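Local atomic coordinates of putative methylthioribose-1-phosphate isomerase (PDB entry 1T5O), a protein that probably catalyses the isomerisation of 5-methylthioribose 1-phosphate to 5-methylthioribulose 1-phosphate, a step in methionine biosynthesis. Residues Leu60-Arg65 with Glu75-Ala80; Ile184-Arg189 with Ile212-Val217. One frame throughout, in Å; residues are numbered along the deposited sequence.

Contact 1: Leu60-Arg65 with Glu75-Ala80; sequences LAARER and EHLKKA
Ala61 and Ala80 meet methyl to methyl where two helices consecutive in the chain, 47-61 and 70-85, joined by a short connection, pack against each other in the helical part of the chain. Ala61 CB and Ala80 CB lie 3.4 Å apart, tighter than usual van der Waals contact; with only methyl groups between them the backbones come close, and the CA atoms of Ala61 and Leu77 are 6.3 Å apart. Leu77 extends this apolar centre with one branch. Its CD2 lies 3.6 Å from Ala62 CB and also touches Ala61 CB, so one methyl group meets both Ala61 and Ala62. The leucine CG stands anti to its carbonyl carbon (chi1 -64°), which turns CD2 toward this pair. Leu77 also touches Val114 of helix 111-141 and Leu102 and Ala105 of helix 92-105, which ties the helix pair to its helical neighbours. Toward the polar edge, His76 sends its imidazole across to the Ala61 carbonyl, with CG anti to the backbone N (chi1 176°). The ring edge faces that carbonyl, with His76 CD2 3.1 Å from Ala61 O. Beyond it, Glu64 crosses the histidine side chain at about a right angle, the carboxylate and ring planes 84° apart. One carboxylate oxygen, OE2, accepts the backbone N-H of Val32, so the carboxylate joins three parts of the chain. The other, Glu64 OE1, accepts from His76 NE2 at 3.2 Å, lying in the ring plane and approached nearly along its C-O axis.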
# COMPACT_ATOMS: atom_id res chain seq x y z
N LEU A 60 -33.11 9.38 -19.11
CA LEU A 60 -33.48 10.23 -18.00
C LEU A 60 -33.78 11.65 -18.51
O LEU A 60 -34.83 12.21 -18.24
CB LEU A 60 -32.35 10.27 -16.96
CG LEU A 60 -32.53 11.17 -15.73
CD1 LEU A 60 -33.87 10.87 -15.04
CD2 LEU A 60 -31.38 10.96 -14.77
N ALA A 61 -32.84 12.22 -19.24
CA ALA A 61 -33.02 13.58 -19.76
C ALA A 61 -34.32 13.74 -20.56
O ALA A 61 -34.92 14.82 -20.56
CB ALA A 61 -31.84 13.95 -20.62
N ALA A 62 -34.74 12.67 -21.23
CA ALA A 62 -35.95 12.70 -22.04
C ALA A 62 -37.22 12.52 -21.22
O ALA A 62 -38.33 12.68 -21.74
CB ALA A 62 -35.89 11.63 -23.14
N ARG A 63 -37.06 12.17 -19.95
CA ARG A 63 -38.20 11.95 -19.07
C ARG A 63 -38.24 13.00 -17.96
O ARG A 63 -39.28 13.23 -17.35
CB ARG A 63 -38.14 10.54 -18.47
CG ARG A 63 -38.38 9.42 -19.47
CD ARG A 63 -38.10 8.05 -18.86
NE ARG A 63 -38.63 6.96 -19.68
CZ ARG A 63 -38.21 6.67 -20.91
NH1 ARG A 63 -37.25 7.39 -21.48
NH2 ARG A 63 -38.78 5.68 -21.59
N GLU A 64 -37.09 13.64 -17.73
CA GLU A 64 -36.94 14.67 -16.70
C GLU A 64 -38.28 15.35 -16.44
O GLU A 64 -38.87 15.17 -15.37
CB GLU A 64 -35.91 15.69 -17.18
CG GLU A 64 -34.85 16.04 -16.14
CD GLU A 64 -33.44 15.92 -16.69
OE1 GLU A 64 -33.16 16.47 -17.78
OE2 GLU A 64 -32.60 15.27 -16.02
N ARG A 65 -38.75 16.11 -17.42
CA ARG A 65 -40.04 16.79 -17.34
C ARG A 65 -40.85 16.40 -18.57
O ARG A 65 -40.31 15.79 -19.49
CB ARG A 65 -39.86 18.31 -17.31
CG ARG A 65 -39.72 18.92 -15.91
CD ARG A 65 -41.03 18.84 -15.10
NE ARG A 65 -41.04 17.74 -14.14
CZ ARG A 65 -40.16 17.60 -13.16
NH1 ARG A 65 -39.18 18.49 -13.01
NH2 ARG A 65 -40.24 16.57 -12.32
N GLU A 75 -33.93 18.67 -29.03
CA GLU A 75 -32.97 19.73 -28.78
C GLU A 75 -32.41 19.57 -27.36
O GLU A 75 -31.20 19.68 -27.14
CB GLU A 75 -33.64 21.10 -28.94
CG GLU A 75 -32.68 22.28 -28.91
CD GLU A 75 -33.37 23.62 -29.13
OE1 GLU A 75 -32.65 24.62 -29.34
OE2 GLU A 75 -34.63 23.68 -29.08
N HIS A 76 -33.30 19.31 -26.41
CA HIS A 76 -32.92 19.12 -25.01
C HIS A 76 -31.96 17.93 -24.86
O HIS A 76 -30.98 18.01 -24.13
CB HIS A 76 -34.17 18.87 -24.16
CG HIS A 76 -33.87 18.56 -22.72
ND1 HIS A 76 -33.37 19.49 -21.84
CD2 HIS A 76 -34.00 17.40 -22.02
CE1 HIS A 76 -33.20 18.93 -20.65
NE2 HIS A 76 -33.57 17.66 -20.74
N LEU A 77 -32.24 16.84 -25.57
CA LEU A 77 -31.38 15.67 -25.48
C LEU A 77 -29.95 15.97 -25.94
O LEU A 77 -28.98 15.53 -25.31
CB LEU A 77 -31.96 14.51 -26.29
CG LEU A 77 -33.30 13.98 -25.80
CD1 LEU A 77 -33.66 12.73 -26.56
CD2 LEU A 77 -33.23 13.69 -24.30
N LYS A 78 -29.80 16.72 -27.03
CA LYS A 78 -28.48 17.05 -27.53
C LYS A 78 -27.72 17.86 -26.48
O LYS A 78 -26.51 17.72 -26.30
CB LYS A 78 -28.59 17.82 -28.84
CG LYS A 78 -29.20 17.01 -29.98
CD LYS A 78 -29.38 17.83 -31.26
CE LYS A 78 -30.00 17.00 -32.37
NZ LYS A 78 -30.20 17.77 -33.63
N LYS A 79 -28.46 18.71 -25.76
CA LYS A 79 -27.87 19.54 -24.72
C LYS A 79 -27.45 18.67 -23.54
O LYS A 79 -26.34 18.80 -23.02
CB LYS A 79 -28.87 20.61 -24.26
CG LYS A 79 -29.16 21.72 -25.30
CD LYS A 79 -30.07 22.84 -24.72
CE LYS A 79 -31.46 22.31 -24.33
NZ LYS A 79 -32.39 23.36 -23.79
N ALA A 80 -28.35 17.77 -23.12
CA ALA A 80 -28.07 16.88 -22.00
C ALA A 80 -26.88 15.97 -22.33
O ALA A 80 -26.03 15.72 -21.48
CB ALA A 80 -29.31 16.04 -21.68

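Contact 2: Ile184-Arg189 with Ile212-Val217; sequences IACETR and ITDSMV
Asp214 grips the turn after strand 182-186 with both carboxylate oxygens, at the carboxyl-terminal ends of the parallel strands 182-186 and 208-212 in a Rossmann-like sheet. Asp214 OD1 accepts from Thr188 N at 2.7 Å and OD2 from Arg189 N at 2.8 Å, the latter nearly straight (172°); each uses its syn lone pair, so one carboxylate holds two consecutive backbone N-H groups. Asp214 CG lies beside its own backbone N (chi1 -51°), which turns the carboxylate toward them. Just before the turn, the strands are joined by Ile212 N to Ala185 O (3.1 Å) and Glu187 N to Ile212 O (2.9 Å). On the face shared by Cys186 and Ile212, Ile212 CD1 packs 4.0 Å from Cys186 SG and also touches Ile184 CG2. A water bridges Glu187 OE2, Asp214 N and, weakly, Asp214 OD2. Farther out, Glu187 pairs with Arg189 of the second subunit in a salt bridge, and Arg189 with Glu187 of the second subunit, placing this corner in the dimer interface. The Thr188 side chain is near Gln193 and Lys244, both predicted to bind substrate. Thr188 OG1 accepts from N of Cys154, the predicted transition-state stabiliser, and donates to Cys186 O at 2.8 Å from above the carbonyl plane.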
# COMPACT_ATOMS: atom_id res chain seq x y z
N ILE A 184 -7.89 -13.79 -2.68
CA ILE A 184 -7.07 -12.97 -1.82
C ILE A 184 -7.13 -11.61 -2.52
O ILE A 184 -6.74 -11.49 -3.67
CB ILE A 184 -5.65 -13.47 -1.72
CG1 ILE A 184 -5.63 -14.77 -0.90
CG2 ILE A 184 -4.75 -12.38 -1.06
CD1 ILE A 184 -4.26 -15.43 -0.81
N ALA A 185 -7.60 -10.59 -1.82
CA ALA A 185 -7.74 -9.26 -2.41
C ALA A 185 -6.78 -8.22 -1.84
O ALA A 185 -6.71 -8.04 -0.62
CB ALA A 185 -9.18 -8.76 -2.21
N CYS A 186 -6.06 -7.53 -2.72
CA CYS A 186 -5.15 -6.46 -2.29
C CYS A 186 -5.98 -5.22 -2.00
O CYS A 186 -6.86 -4.88 -2.80
CB CYS A 186 -4.15 -6.16 -3.40
SG CYS A 186 -3.02 -7.53 -3.57
N GLU A 187 -5.70 -4.54 -0.88
CA GLU A 187 -6.50 -3.38 -0.50
C GLU A 187 -6.56 -2.34 -1.60
O GLU A 187 -7.56 -1.65 -1.74
CB GLU A 187 -6.01 -2.77 0.82
CG GLU A 187 -4.77 -1.91 0.70
CD GLU A 187 -4.37 -1.25 2.03
OE1 GLU A 187 -5.26 -0.92 2.85
OE2 GLU A 187 -3.15 -1.05 2.24
N THR A 188 -5.49 -2.25 -2.39
CA THR A 188 -5.37 -1.34 -3.52
C THR A 188 -5.31 0.16 -3.14
O THR A 188 -6.27 0.90 -3.31
CB THR A 188 -6.54 -1.57 -4.56
OG1 THR A 188 -6.63 -2.97 -4.86
CG2 THR A 188 -6.27 -0.79 -5.87
N ARG A 189 -4.15 0.59 -2.65
CA ARG A 189 -3.97 2.00 -2.29
C ARG A 189 -3.91 2.85 -3.57
O ARG A 189 -3.68 2.32 -4.64
CB ARG A 189 -2.68 2.14 -1.48
CG ARG A 189 -2.80 1.51 -0.09
CD ARG A 189 -3.69 2.35 0.76
NE ARG A 189 -3.05 3.64 1.04
CZ ARG A 189 -3.69 4.72 1.47
NH1 ARG A 189 -5.01 4.68 1.68
NH2 ARG A 189 -3.02 5.83 1.70
N ILE A 212 -5.47 -8.26 2.21
CA ILE A 212 -4.04 -8.06 2.51
C ILE A 212 -3.66 -6.73 1.96
O ILE A 212 -4.41 -6.15 1.18
CB ILE A 212 -3.11 -9.09 1.80
CG1 ILE A 212 -3.27 -9.02 0.26
CG2 ILE A 212 -3.41 -10.47 2.28
CD1 ILE A 212 -2.21 -9.87 -0.49
N THR A 213 -2.50 -6.22 2.39
CA THR A 213 -2.02 -4.96 1.86
C THR A 213 -1.44 -5.29 0.46
O THR A 213 -1.18 -6.47 0.15
CB THR A 213 -0.92 -4.41 2.82
OG1 THR A 213 -0.66 -3.05 2.52
CG2 THR A 213 0.33 -5.18 2.67
N ASP A 214 -1.25 -4.29 -0.39
CA ASP A 214 -0.68 -4.54 -1.73
C ASP A 214 0.73 -5.10 -1.65
O ASP A 214 1.13 -5.98 -2.43
CB ASP A 214 -0.66 -3.23 -2.56
CG ASP A 214 -2.00 -2.54 -2.58
OD1 ASP A 214 -3.01 -3.26 -2.66
OD2 ASP A 214 -2.04 -1.29 -2.52
N SER A 215 1.49 -4.59 -0.69
CA SER A 215 2.86 -5.00 -0.47
C SER A 215 2.97 -6.47 -0.05
O SER A 215 4.06 -7.07 -0.16
CB SER A 215 3.51 -4.13 0.61
OG SER A 215 2.98 -4.49 1.88
N MET A 216 1.88 -7.05 0.46
CA MET A 216 1.91 -8.45 0.90
C MET A 216 1.85 -9.42 -0.26
O MET A 216 1.87 -10.63 -0.05
CB MET A 216 0.76 -8.75 1.88
CG MET A 216 1.02 -8.28 3.30
SD MET A 216 -0.50 -8.12 4.27
CE MET A 216 0.04 -7.09 5.60
N VAL A 217 1.77 -8.92 -1.48
CA VAL A 217 1.73 -9.82 -2.62
C VAL A 217 3.00 -10.68 -2.62
O VAL A 217 2.96 -11.83 -3.04
CB VAL A 217 1.66 -9.03 -3.96
CG1 VAL A 217 1.60 -10.00 -5.14
CG2 VAL A 217 0.39 -8.16 -3.97
O HOH W 1 -1.63 -1.38 0.33

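Contact 1 and contact 2 lie on opposite sides of the chain's centre, with their own centres 43 Å apart and their nearest atoms about 29 Å from each other. They follow in series: the pair of helices 47-61 and 70-85 is complete before strand 182-186 begins, and the two share no helix or strand. All four segments nevertheless belong to the region characteristic of the eIF-2B alpha/beta/delta family. Contact 1 packs helices far from the predicted substrate site, whereas contact 2 joins the ends of neighbouring strands 182-186 and 208-212 and the loops that follow them, beside that site and against the second subunit.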